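Local coordinates for uncharacterized protein (PDB 4E40) that acts as the haptoglobin-hemoglobin receptor of Trypanosoma congolense, a cell-surface helical bundle probably used by the parasite for nutrient uptake, at residues K51-I56 and E103-V108; L57-A62 and R228-A233; N81-K86 and E241-K246; V112-E117 and E213-E218; K130-A135 and F195-T200. One frame throughout, in Å; residues are numbered along the deposited sequence. Where two conformers were deposited one is given.

Interaction 1: K51-I56 and E103-V108; sequences KKSEDI and EEVEIV. Unlike the reference sequence in segment 51-56: D55 (reference Glu).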
# COMPACT_ATOMS: atom_id res chain seq x y z
N LYS A 51 -12.08 -13.33 -1.83
CA LYS A 51 -13.13 -14.21 -2.33
C LYS A 51 -12.54 -15.32 -3.21
O LYS A 51 -13.00 -16.44 -3.07
CB LYS A 51 -14.22 -13.41 -3.07
CG LYS A 51 -15.32 -13.02 -2.10
CD LYS A 51 -16.12 -11.80 -2.55
CE LYS A 51 -17.24 -11.51 -1.57
NZ LYS A 51 -17.45 -10.04 -1.50
N LYS A 52 -11.54 -15.02 -4.01
CA LYS A 52 -10.89 -16.08 -4.84
C LYS A 52 -10.29 -17.16 -3.91
O LYS A 52 -10.46 -18.39 -4.16
CB LYS A 52 -9.82 -15.51 -5.73
CG LYS A 52 -9.11 -16.50 -6.62
CD LYS A 52 -8.40 -15.73 -7.76
CE LYS A 52 -7.22 -16.52 -8.36
NZ LYS A 52 -6.39 -15.72 -9.33
N SER A 53 -9.62 -16.69 -2.85
CA SER A 53 -8.99 -17.68 -1.92
C SER A 53 -10.09 -18.51 -1.21
O SER A 53 -9.88 -19.70 -0.92
CB SER A 53 -8.06 -16.96 -0.92
OG SER A 53 -8.82 -16.32 0.10
N GLU A 54 -11.25 -17.89 -0.89
CA GLU A 54 -12.29 -18.58 -0.24
C GLU A 54 -12.93 -19.63 -1.17
O GLU A 54 -13.29 -20.71 -0.70
CB GLU A 54 -13.37 -17.56 0.15
CG GLU A 54 -12.93 -16.70 1.32
CD GLU A 54 -14.03 -15.69 1.76
OE1 GLU A 54 -15.13 -15.62 1.15
OE2 GLU A 54 -13.85 -15.01 2.76
N ASP A 55 -13.02 -19.29 -2.47
CA ASP A 55 -13.57 -20.21 -3.46
C ASP A 55 -12.65 -21.42 -3.55
O ASP A 55 -13.12 -22.55 -3.57
CB ASP A 55 -13.67 -19.56 -4.85
CG ASP A 55 -14.41 -20.45 -5.86
OD1 ASP A 55 -15.56 -20.86 -5.59
OD2 ASP A 55 -13.87 -20.74 -6.94
N ILE A 56 -11.34 -21.14 -3.59
CA ILE A 56 -10.33 -22.22 -3.65
C ILE A 56 -10.49 -23.18 -2.47
O ILE A 56 -10.48 -24.40 -2.65
CB ILE A 56 -8.90 -21.62 -3.69
CG1 ILE A 56 -8.71 -21.09 -5.10
CG2 ILE A 56 -7.86 -22.71 -3.39
CD1 ILE A 56 -7.49 -20.20 -5.18
N GLU A 103 -2.84 -23.73 4.15
CA GLU A 103 -1.67 -22.90 4.49
C GLU A 103 -1.54 -21.70 3.58
O GLU A 103 -1.37 -20.54 4.03
CB GLU A 103 -0.41 -23.77 4.37
CG GLU A 103 -0.24 -24.78 5.49
CD GLU A 103 0.69 -25.96 5.18
OE1 GLU A 103 1.16 -26.03 4.01
OE2 GLU A 103 0.88 -26.81 6.02
N GLU A 104 -1.70 -21.92 2.27
CA GLU A 104 -1.61 -20.78 1.32
C GLU A 104 -2.75 -19.79 1.41
O GLU A 104 -2.51 -18.58 1.31
CB GLU A 104 -1.43 -21.26 -0.11
CG GLU A 104 -0.20 -22.16 -0.28
CD GLU A 104 1.11 -21.44 -0.01
OE1 GLU A 104 1.14 -20.19 -0.08
OE2 GLU A 104 2.10 -22.16 0.25
N VAL A 105 -3.95 -20.28 1.67
CA VAL A 105 -5.13 -19.40 1.80
C VAL A 105 -5.01 -18.61 3.09
O VAL A 105 -5.42 -17.43 3.10
CB VAL A 105 -6.42 -20.24 1.66
CG1 VAL A 105 -7.69 -19.40 2.06
CG2 VAL A 105 -6.56 -20.73 0.21
N GLU A 106 -4.41 -19.17 4.14
CA GLU A 106 -4.10 -18.38 5.35
C GLU A 106 -3.11 -17.28 5.10
O GLU A 106 -3.26 -16.17 5.66
CB GLU A 106 -3.59 -19.30 6.48
CG GLU A 106 -4.73 -19.99 7.17
CD GLU A 106 -5.88 -18.99 7.50
OE1 GLU A 106 -5.63 -17.85 8.05
OE2 GLU A 106 -7.01 -19.35 7.15
N ILE A 107 -2.10 -17.55 4.26
CA ILE A 107 -1.19 -16.48 3.89
C ILE A 107 -1.91 -15.38 3.13
O ILE A 107 -1.63 -14.18 3.43
CB ILE A 107 0.01 -17.00 3.08
CG1 ILE A 107 0.86 -17.82 3.99
CG2 ILE A 107 0.85 -15.78 2.55
CD1 ILE A 107 1.94 -18.61 3.26
N VAL A 108 -2.79 -15.72 2.18
CA VAL A 108 -3.58 -14.75 1.42
C VAL A 108 -4.39 -13.89 2.41
O VAL A 108 -4.43 -12.66 2.28
CB VAL A 108 -4.54 -15.41 0.43
CG1 VAL A 108 -5.52 -14.34 -0.15
CG2 VAL A 108 -3.72 -16.05 -0.69
O HOH W 1 -7.95 -16.09 2.82
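S53 and V105 bring the two helical segments together with their CA atoms 5.6 Å apart, where the axes pass at 9.7 Å and run antiparallel at 164°. S53 points toward the other helix and sits between V105 and V108. Its CB meets V108 CG1 at 3.7 Å, and its OG lies 3.8 Å from V105 CG1. The other methyl of V105, CG2, rests against the main chain, 3.7 Å from S53 O. One turn further along, I56 CG2 faces V105 CG2 at 4.3 Å, a looser apolar touch. The serine OG is turned back over its own helix (chi1 77°), where it bonds to R50 O. There it also accepts a bond from a water, at 2.9 Å between S53 OG and the water oxygen. The same water donates to V105 O at 2.9 Å, so it bridges the two helices. K52, which binds heme b in a structure of this protein, sits on this segment. The end of its side chain runs off from the contact, and no heme is bound here. No direct hydrogen bond joins the segments. The contact therefore depends on methyl packing, with the buried hydroxyl satisfied by its own helix and by one shared water.

Interaction 2: L57-A62 and R228-A233; sequences LAKGGA and RQLEKA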
# COMPACT_ATOMS: atom_id res chain seq x y z
N LEU A 57 -10.72 -22.61 -1.27
CA LEU A 57 -10.86 -23.44 -0.08
C LEU A 57 -12.13 -24.28 -0.16
O LEU A 57 -12.11 -25.43 0.21
CB LEU A 57 -10.92 -22.54 1.17
CG LEU A 57 -10.72 -23.39 2.43
CD1 LEU A 57 -9.56 -24.40 2.45
CD2 LEU A 57 -10.59 -22.46 3.63
N ALA A 58 -13.22 -23.68 -0.60
CA ALA A 58 -14.49 -24.43 -0.72
C ALA A 58 -14.35 -25.57 -1.74
O ALA A 58 -14.77 -26.70 -1.48
CB ALA A 58 -15.59 -23.45 -1.09
N LYS A 59 -13.70 -25.31 -2.90
CA LYS A 59 -13.51 -26.42 -3.86
C LYS A 59 -12.63 -27.53 -3.31
O LYS A 59 -12.83 -28.69 -3.60
CB LYS A 59 -12.90 -25.86 -5.17
CG LYS A 59 -13.89 -25.09 -6.01
CD LYS A 59 -13.17 -24.46 -7.20
CE LYS A 59 -14.07 -23.80 -8.25
NZ LYS A 59 -15.46 -23.59 -7.73
N GLY A 60 -11.59 -27.13 -2.55
CA GLY A 60 -10.72 -28.11 -1.91
C GLY A 60 -11.43 -28.98 -0.86
O GLY A 60 -11.29 -30.22 -0.87
N GLY A 61 -12.24 -28.33 -0.03
CA GLY A 61 -13.02 -29.08 0.98
C GLY A 61 -13.99 -30.03 0.32
O GLY A 61 -14.09 -31.19 0.79
N ALA A 62 -14.66 -29.59 -0.74
CA ALA A 62 -15.61 -30.46 -1.46
C ALA A 62 -14.91 -31.67 -2.09
O ALA A 62 -15.35 -32.83 -1.91
CB ALA A 62 -16.36 -29.68 -2.54
N ARG A 228 -2.13 -24.24 -7.32
CA ARG A 228 -1.39 -25.49 -7.64
C ARG A 228 -1.80 -26.66 -6.74
O ARG A 228 -2.01 -27.78 -7.21
CB ARG A 228 0.12 -25.32 -7.52
CG ARG A 228 0.72 -24.51 -8.70
CD ARG A 228 2.24 -24.56 -8.64
NE ARG A 228 2.79 -24.27 -9.99
CZ ARG A 228 4.00 -23.77 -10.22
NH1 ARG A 228 4.81 -23.47 -9.20
NH2 ARG A 228 4.40 -23.53 -11.49
N GLN A 229 -1.90 -26.35 -5.45
CA GLN A 229 -2.26 -27.42 -4.47
C GLN A 229 -3.70 -27.86 -4.66
O GLN A 229 -4.01 -29.05 -4.49
CB GLN A 229 -1.98 -26.94 -3.05
CG GLN A 229 -0.48 -26.70 -2.78
CD GLN A 229 0.29 -27.91 -3.18
OE1 GLN A 229 0.02 -29.02 -2.75
NE2 GLN A 229 1.23 -27.70 -4.19
N LEU A 230 -4.59 -26.92 -4.99
CA LEU A 230 -5.95 -27.29 -5.35
C LEU A 230 -6.03 -28.24 -6.53
O LEU A 230 -6.78 -29.22 -6.50
CB LEU A 230 -6.84 -26.05 -5.59
CG LEU A 230 -8.27 -26.42 -6.00
CD1 LEU A 230 -9.07 -27.19 -4.88
CD2 LEU A 230 -8.97 -25.09 -6.37
N GLU A 231 -5.26 -27.92 -7.59
CA GLU A 231 -5.21 -28.79 -8.74
C GLU A 231 -4.79 -30.22 -8.34
O GLU A 231 -5.37 -31.17 -8.83
CB GLU A 231 -4.33 -28.18 -9.82
CG GLU A 231 -4.28 -29.13 -10.98
CD GLU A 231 -4.25 -28.55 -12.36
OE1 GLU A 231 -4.51 -27.35 -12.55
OE2 GLU A 231 -3.92 -29.34 -13.28
N LYS A 232 -3.76 -30.34 -7.49
CA LYS A 232 -3.32 -31.65 -7.02
C LYS A 232 -4.47 -32.37 -6.29
O LYS A 232 -4.76 -33.53 -6.56
CB LYS A 232 -2.05 -31.49 -6.17
CG LYS A 232 -1.53 -32.90 -5.79
CD LYS A 232 -0.27 -32.88 -4.94
CE LYS A 232 0.90 -32.22 -5.64
NZ LYS A 232 2.14 -32.61 -4.84
N ALA A 233 -5.12 -31.62 -5.40
CA ALA A 233 -6.18 -32.22 -4.61
C ALA A 233 -7.34 -32.68 -5.50
O ALA A 233 -7.89 -33.76 -5.27
CB ALA A 233 -6.69 -31.24 -3.57
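L230 reaches across to G60 and lays one methyl directly on its backbone. CD1 lies 3.4 Å from G60 N and 3.5 Å from G60 CA. G60 has no side chain, so the methyl meets bare backbone. L230 gets there with CG trans to its own nitrogen (chi1 179°), which carries the branch out from the helix. Its two methyls then split the work. CD1 takes the backbone and also meets K59 CB at 4.1 Å, while CD2 sits alongside the same K59 CB at 4.2 Å. No hydrogen bond links the two segments. Only the root of K59 takes part. The rest of the chain climbs away from the leucine, and its NZ makes a long, weak ion pair with D55 one turn back on its own helix. The two segments belong to helices 28-73 and 192-246 of the elongated bundle, which run in the same direction here. Their closest CA atoms, those of G60 and L230, are 5.9 Å apart. A third helix, 82-147, packs against both: L57 touches K102, Q229 touches H100 and V101, and A233 touches A97. L230 CD1 also packs against the backbone carbonyl of I56, in the turn before G60.

Interaction 3: N81-K86 and E241-K246; sequences NETAQK and ETESSK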
# COMPACT_ATOMS: atom_id res chain seq x y z
N ASN A 81 -6.10 -55.33 -2.23
CA ASN A 81 -6.86 -55.13 -3.43
C ASN A 81 -6.26 -53.97 -4.24
O ASN A 81 -6.31 -52.83 -3.77
CB ASN A 81 -8.30 -54.83 -3.03
CG ASN A 81 -9.20 -54.69 -4.22
OD1 ASN A 81 -9.09 -53.73 -4.99
ND2 ASN A 81 -10.12 -55.66 -4.37
N GLU A 82 -5.70 -54.24 -5.42
CA GLU A 82 -5.00 -53.22 -6.21
C GLU A 82 -5.81 -51.93 -6.44
O GLU A 82 -5.27 -50.81 -6.30
CB GLU A 82 -4.55 -53.80 -7.56
CG GLU A 82 -3.85 -52.78 -8.47
CD GLU A 82 -3.34 -53.38 -9.78
OE1 GLU A 82 -2.14 -53.17 -10.10
OE2 GLU A 82 -4.13 -54.06 -10.49
N THR A 83 -7.09 -52.09 -6.77
CA THR A 83 -7.96 -50.92 -7.06
C THR A 83 -8.25 -50.10 -5.82
O THR A 83 -8.11 -48.85 -5.86
CB THR A 83 -9.26 -51.34 -7.77
OG1 THR A 83 -8.90 -52.00 -8.99
CG2 THR A 83 -10.12 -50.13 -8.13
N ALA A 84 -8.58 -50.78 -4.72
CA ALA A 84 -8.84 -50.11 -3.44
C ALA A 84 -7.58 -49.36 -2.99
O ALA A 84 -7.64 -48.25 -2.43
CB ALA A 84 -9.26 -51.12 -2.37
N GLN A 85 -6.42 -49.96 -3.26
CA GLN A 85 -5.19 -49.24 -2.95
C GLN A 85 -4.99 -47.96 -3.72
O GLN A 85 -4.53 -46.99 -3.12
CB GLN A 85 -3.99 -50.18 -3.09
CG GLN A 85 -4.10 -51.30 -2.05
CD GLN A 85 -3.90 -50.82 -0.60
OE1 GLN A 85 -2.77 -50.50 -0.22
NE2 GLN A 85 -4.98 -50.79 0.24
N LYS A 86 -5.33 -47.92 -5.00
CA LYS A 86 -5.19 -46.66 -5.72
C LYS A 86 -6.16 -45.67 -5.10
O LYS A 86 -5.86 -44.51 -4.93
CB LYS A 86 -5.46 -46.82 -7.20
CG LYS A 86 -4.44 -47.76 -7.87
CD LYS A 86 -4.77 -47.90 -9.33
CE LYS A 86 -3.71 -48.75 -10.05
NZ LYS A 86 -4.21 -49.32 -11.33
N GLU A 241 -12.34 -41.26 -7.04
CA GLU A 241 -13.72 -41.54 -7.50
C GLU A 241 -13.71 -42.53 -8.66
O GLU A 241 -14.38 -43.58 -8.59
CB GLU A 241 -14.44 -40.23 -7.89
CG GLU A 241 -14.63 -39.27 -6.73
CD GLU A 241 -15.55 -38.10 -7.05
OE1 GLU A 241 -15.08 -37.07 -7.59
OE2 GLU A 241 -16.75 -38.19 -6.72
N THR A 242 -12.93 -42.23 -9.69
CA THR A 242 -12.88 -43.07 -10.88
C THR A 242 -12.53 -44.52 -10.53
O THR A 242 -13.23 -45.47 -10.93
CB THR A 242 -11.87 -42.50 -11.92
OG1 THR A 242 -12.33 -41.24 -12.37
CG2 THR A 242 -11.80 -43.40 -13.15
N GLU A 243 -11.49 -44.72 -9.72
CA GLU A 243 -11.10 -46.07 -9.34
C GLU A 243 -12.10 -46.79 -8.44
O GLU A 243 -12.30 -48.02 -8.56
CB GLU A 243 -9.72 -46.08 -8.69
CG GLU A 243 -8.62 -45.69 -9.67
CD GLU A 243 -8.35 -46.78 -10.73
OE1 GLU A 243 -8.45 -47.98 -10.42
OE2 GLU A 243 -8.04 -46.43 -11.89
N SER A 244 -12.73 -46.03 -7.55
CA SER A 244 -13.79 -46.52 -6.68
C SER A 244 -14.94 -47.11 -7.52
O SER A 244 -15.47 -48.20 -7.19
CB SER A 244 -14.32 -45.37 -5.82
OG SER A 244 -14.67 -45.90 -4.55
N SER A 245 -15.29 -46.43 -8.61
CA SER A 245 -16.37 -46.84 -9.52
C SER A 245 -16.14 -48.18 -10.17
O SER A 245 -17.10 -48.92 -10.38
CB SER A 245 -16.58 -45.84 -10.63
OG SER A 245 -17.04 -44.62 -10.08
N LYS A 246 -14.90 -48.48 -10.53
CA LYS A 246 -14.52 -49.81 -11.01
C LYS A 246 -14.79 -50.94 -10.01
O LYS A 246 -15.07 -52.07 -10.41
CB LYS A 246 -13.04 -49.83 -11.38
CG LYS A 246 -12.77 -49.20 -12.72
CD LYS A 246 -11.27 -48.98 -12.87
CE LYS A 246 -10.98 -47.77 -13.73
NZ LYS A 246 -9.58 -47.81 -14.24
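The carboxylate of E243 is touched by T83 and K86 from across the contact and by K246 of its own segment. T83 CG2 and K86 CD both approach E243 OE1, at 3.6 Å and 3.8 Å. The other oxygen, OE2, takes a salt bridge from K246 NZ at 3.1 Å, and this ammonium comes from above the carboxylate plane, 41° out of it. K86 NZ remains 4.5 Å from E243 OE1, near enough for attraction but beyond a salt bridge. Two lysines thus flank one acid, which would probably favour its charged form. E243 is bent at chi2 (-71°), and this folds the carboxylate back toward K246. T83 crosses E243 at about a right angle. Its CG2 also presses on the backbone, 3.1 Å from E243 O, a tight spot. N81, the N-cap residue, caps the other helix: its OD1 accepts from A84 N at 3.0 Å. The helix axes approach to 8.7 Å and run antiparallel at 157°. Nearby, A84 and S244 both touch V74 in the loop between helices 28-73 and 82-147. This is a surface contact at one end of the three-helix bundle, where the antiparallel helices 82-147 and 192-246 meet.

Interaction 4: V112-E117 and E213-E218; sequences VNEIIE and EQRAEE. Unlike the reference sequence in segment 112-117: V112 (reference Ala), I116 (reference Thr).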
# COMPACT_ATOMS: atom_id res chain seq x y z
N VAL A 112 -4.07 -9.84 2.85
CA VAL A 112 -5.23 -8.97 2.69
C VAL A 112 -5.34 -8.07 3.93
O VAL A 112 -5.53 -6.86 3.81
CB VAL A 112 -6.51 -9.76 2.58
CG1 VAL A 112 -7.77 -8.92 2.83
CG2 VAL A 112 -6.57 -10.47 1.18
N ASN A 113 -5.25 -8.66 5.11
CA ASN A 113 -5.35 -7.84 6.35
C ASN A 113 -4.22 -6.85 6.48
O ASN A 113 -4.47 -5.67 6.90
CB ASN A 113 -5.46 -8.77 7.58
CG ASN A 113 -6.84 -9.43 7.68
OD1 ASN A 113 -7.82 -8.88 7.21
ND2 ASN A 113 -6.90 -10.59 8.26
N GLU A 114 -3.01 -7.23 6.05
CA GLU A 114 -1.88 -6.31 6.09
C GLU A 114 -2.14 -5.14 5.15
O GLU A 114 -1.85 -3.98 5.52
CB GLU A 114 -0.56 -6.99 5.74
CG GLU A 114 -0.19 -7.90 6.93
CD GLU A 114 1.02 -8.82 6.72
OE1 GLU A 114 1.46 -9.00 5.58
OE2 GLU A 114 1.48 -9.43 7.73
N ILE A 115 -2.66 -5.41 3.96
CA ILE A 115 -2.93 -4.31 3.01
C ILE A 115 -3.99 -3.35 3.55
O ILE A 115 -3.89 -2.11 3.37
CB ILE A 115 -3.36 -4.89 1.64
CG1 ILE A 115 -2.09 -5.49 0.98
CG2 ILE A 115 -4.00 -3.83 0.74
CD1 ILE A 115 -2.43 -6.41 -0.21
N ILE A 116 -5.02 -3.92 4.18
CA ILE A 116 -6.11 -3.08 4.73
C ILE A 116 -5.50 -2.17 5.78
O ILE A 116 -5.77 -0.93 5.77
CB ILE A 116 -7.25 -3.95 5.32
CG1 ILE A 116 -8.04 -4.62 4.17
CG2 ILE A 116 -8.14 -3.11 6.27
CD1 ILE A 116 -8.99 -5.75 4.64
N GLU A 117 -4.70 -2.73 6.70
CA GLU A 117 -4.09 -1.90 7.78
C GLU A 117 -3.15 -0.81 7.23
O GLU A 117 -3.21 0.39 7.63
CB GLU A 117 -3.32 -2.82 8.77
CG GLU A 117 -2.52 -2.04 9.85
CD GLU A 117 -1.35 -2.88 10.44
OE1 GLU A 117 -1.02 -3.99 9.93
OE2 GLU A 117 -0.73 -2.41 11.42
N GLU A 213 2.48 -2.65 -1.97
CA GLU A 213 2.74 -3.26 -3.24
C GLU A 213 3.56 -4.56 -3.04
O GLU A 213 3.36 -5.50 -3.83
CB GLU A 213 3.36 -2.22 -4.21
CG GLU A 213 2.46 -1.01 -4.55
CD GLU A 213 3.18 0.26 -5.04
OE1 GLU A 213 4.41 0.37 -4.89
OE2 GLU A 213 2.52 1.17 -5.63
N GLN A 214 4.42 -4.65 -2.00
CA GLN A 214 5.18 -5.85 -1.67
C GLN A 214 4.24 -6.90 -1.08
O GLN A 214 4.30 -8.10 -1.49
CB GLN A 214 6.25 -5.60 -0.64
CG GLN A 214 7.48 -4.84 -1.10
CD GLN A 214 8.62 -5.03 -0.11
OE1 GLN A 214 8.48 -4.78 1.09
NE2 GLN A 214 9.75 -5.51 -0.62
N ARG A 215 3.38 -6.51 -0.12
CA ARG A 215 2.38 -7.53 0.38
C ARG A 215 1.47 -8.03 -0.75
O ARG A 215 1.01 -9.19 -0.76
CB ARG A 215 1.48 -6.96 1.55
CG ARG A 215 2.19 -6.27 2.72
CD ARG A 215 3.10 -7.04 3.64
NE ARG A 215 4.38 -7.45 3.06
CZ ARG A 215 5.51 -6.75 2.99
NH1 ARG A 215 6.58 -7.31 2.45
NH2 ARG A 215 5.59 -5.49 3.45
N ALA A 216 1.12 -7.19 -1.72
CA ALA A 216 0.24 -7.56 -2.79
C ALA A 216 0.94 -8.62 -3.68
O ALA A 216 0.25 -9.49 -4.19
CB ALA A 216 -0.14 -6.34 -3.60
N GLU A 217 2.26 -8.49 -3.86
CA GLU A 217 3.03 -9.48 -4.68
C GLU A 217 3.02 -10.80 -3.90
O GLU A 217 2.81 -11.89 -4.51
CB GLU A 217 4.49 -9.02 -4.94
CG GLU A 217 4.59 -7.87 -5.94
CD GLU A 217 6.05 -7.45 -6.23
OE1 GLU A 217 6.89 -7.46 -5.30
OE2 GLU A 217 6.36 -7.05 -7.40
N GLU A 218 3.25 -10.71 -2.60
CA GLU A 218 3.21 -11.92 -1.72
C GLU A 218 1.85 -12.60 -1.72
O GLU A 218 1.73 -13.87 -1.75
CB GLU A 218 3.67 -11.59 -0.31
CG GLU A 218 5.14 -11.17 -0.20
CD GLU A 218 5.45 -10.28 0.99
OE1 GLU A 218 4.53 -10.02 1.81
OE2 GLU A 218 6.60 -9.79 1.09
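This contact, carried by I115 and E114 against R215 and A216, belongs to the middle of the long antiparallel pair formed by helices 82-147 and 192-246. The local axes lie 9.3 Å apart at 164°. I115 supplies the apolar part. Its CG1 meets R215 CB at 3.9 Å, and its CD1 reaches past to rest on the backbone at A216 CA, also 3.9 Å away. E114 runs out extended and crosses the arginine obliquely, touching its aliphatic portion with OE1 only 3.2 Å from R215 CD. The guanidinium is bonded within its own helix. Bends at chi2 and chi3 curl R215 back to hold E218 side-on: NE bonds to OE1 at 2.9 Å, and NH1 bonds to OE2 at 2.8 Å. Both bonds are nearly straight and lie close to the guanidinium plane, and Q214 CB packs on one face of that group. E114 OE1 stays 4.2 Å from R215 NE, and the E114 carboxylate plane stands 88° from that of the guanidinium. With NE and NH1 bonded to E218 and E114 OE1 beyond salt-bridge range, the pull of E114 is probably secondary. K111 adds a second partner to E218. L219, one turn on from R215, packs on both V112 and I115. Helix 28-73 packs against both segments: V112 touches R50, and A216 touches R42, which binds heme b in a structure of this protein; no heme is bound here.

Interaction 5: K130-A135 and F195-T200; sequences KANGDA and FQSILT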
# COMPACT_ATOMS: atom_id res chain seq x y z
N LYS A 130 -1.23 16.70 3.44
CA LYS A 130 -2.03 17.76 2.79
C LYS A 130 -2.40 18.88 3.73
O LYS A 130 -2.27 20.05 3.38
CB LYS A 130 -3.31 17.17 2.17
CG LYS A 130 -4.26 18.25 1.69
CD LYS A 130 -5.48 17.57 1.08
CE LYS A 130 -6.51 18.62 0.63
NZ LYS A 130 -5.89 19.71 -0.22
N ALA A 131 -2.89 18.55 4.94
CA ALA A 131 -3.39 19.61 5.83
C ALA A 131 -2.22 20.54 6.19
O ALA A 131 -2.38 21.78 6.20
CB ALA A 131 -3.97 18.97 7.08
N ASN A 132 -1.05 19.94 6.47
CA ASN A 132 0.12 20.73 6.91
C ASN A 132 0.80 21.47 5.73
O ASN A 132 1.24 22.62 5.90
CB ASN A 132 1.09 19.82 7.64
CG ASN A 132 0.63 19.51 9.05
OD1 ASN A 132 0.63 20.36 9.89
ND2 ASN A 132 0.15 18.32 9.26
N GLY A 133 0.82 20.88 4.53
CA GLY A 133 1.30 21.59 3.33
C GLY A 133 0.42 22.75 2.96
O GLY A 133 0.96 23.85 2.75
N ASP A 134 -0.89 22.58 3.04
CA ASP A 134 -1.80 23.72 2.73
C ASP A 134 -1.65 24.83 3.75
O ASP A 134 -1.56 26.01 3.39
CB ASP A 134 -3.24 23.23 2.70
CG ASP A 134 -3.56 22.42 1.49
OD1 ASP A 134 -2.77 22.33 0.52
OD2 ASP A 134 -4.67 21.80 1.49
N ALA A 135 -1.57 24.45 5.03
CA ALA A 135 -1.54 25.47 6.08
C ALA A 135 -0.24 26.22 6.03
O ALA A 135 -0.23 27.45 6.20
CB ALA A 135 -1.69 24.84 7.46
N PHE A 195 6.42 21.95 9.19
CA PHE A 195 7.32 21.48 8.11
C PHE A 195 7.89 20.10 8.39
O PHE A 195 7.91 19.22 7.50
CB PHE A 195 8.52 22.44 7.93
CG PHE A 195 8.20 23.81 7.39
CD1 PHE A 195 7.18 24.08 6.42
CD2 PHE A 195 8.98 24.87 7.85
CE1 PHE A 195 6.99 25.37 5.92
CE2 PHE A 195 8.82 26.14 7.33
CZ PHE A 195 7.82 26.41 6.37
N GLN A 196 8.35 19.84 9.63
CA GLN A 196 8.84 18.53 9.97
C GLN A 196 7.77 17.47 9.83
O GLN A 196 8.07 16.38 9.33
CB GLN A 196 9.43 18.48 11.39
CG GLN A 196 10.32 17.22 11.57
CD GLN A 196 11.21 16.87 10.33
OE1 GLN A 196 11.03 15.78 9.69
NE2 GLN A 196 12.13 17.80 9.97
N SER A 197 6.52 17.82 10.17
CA SER A 197 5.44 16.82 10.08
C SER A 197 5.15 16.47 8.62
O SER A 197 4.79 15.36 8.29
CB SER A 197 4.18 17.33 10.78
OG SER A 197 3.51 18.21 9.90
N ILE A 198 5.33 17.42 7.70
CA ILE A 198 5.06 17.10 6.28
C ILE A 198 6.06 16.07 5.82
O ILE A 198 5.70 15.16 5.14
CB ILE A 198 5.19 18.35 5.35
CG1 ILE A 198 4.12 19.38 5.72
CG2 ILE A 198 5.05 17.91 3.88
CD1 ILE A 198 4.47 20.79 5.17
N LEU A 199 7.35 16.28 6.14
CA LEU A 199 8.43 15.43 5.70
C LEU A 199 8.23 14.01 6.30
O LEU A 199 8.31 13.05 5.55
CB LEU A 199 9.80 16.00 6.11
CG LEU A 199 10.20 17.33 5.46
CD1 LEU A 199 11.59 17.75 5.99
CD2 LEU A 199 10.27 17.10 3.93
N THR A 200 7.90 13.95 7.60
CA THR A 200 7.63 12.63 8.22
C THR A 200 6.41 11.96 7.62
O THR A 200 6.45 10.73 7.31
CB THR A 200 7.59 12.73 9.75
OG1 THR A 200 6.68 13.72 10.18
CG2 THR A 200 8.88 13.12 10.26
O HOH W 2 2.01 16.21 8.21
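N132 and I198 have the nearest CA atoms, 6.2 Å apart, where the helix axes pass at 8.8 Å. The angle between their directions is 141°, so this pair of the helical bundle is still antiparallel but more splayed than those at 51-56/103-108, 81-86/241-246 and 112-117/213-218. I198 gives the apolar side. Its CG1 packs on N132 CB at 3.6 Å, and its CD1 reaches the backbone of a glycine at G133 N, 3.7 Å away. Around I198, L25, V28 and L175 bring in three further helices, 12-26, 28-73 and 172-180, so the isoleucine is wrapped on several sides. S197 meets the amide of N132 on the partly exposed side. Its OG is 3.3 Å from N132 CG and nearly as close to the other amide atoms, yet no direct hydrogen bond forms. N132 ND2 bonds instead to G128 O and S197 OG to T194 O, each within its own helix. With chi1 at 81°, S197 holds OG back near that carbonyl. A single water spans the gap: it donates to S197 OG at 3.0 Å and accepts a weak bond from N132 ND2, also at 3.0 Å.

In the fold
All five contacts lie along one elongated three-helix body, made by helices 28-73, 82-147 and 192-246. Interaction 3 is at one end and interaction 5 toward the other, with centres about 70 Å apart. Interactions 3, 4 and 5 all join helices 82-147 and 192-246, and they nest along the chain, 5 inside 4 inside 3. Interaction 1 pairs helix 28-73 with 82-147, and interaction 2 pairs it with 192-246. These two touch, their centres about 10 Å apart, so all three helices close on each other there. The centres of interactions 4 and 1 are about 14 Å apart. The heme-binding residues R42 and K52 fall in this middle region, while interactions 3 and 5 lie away from them.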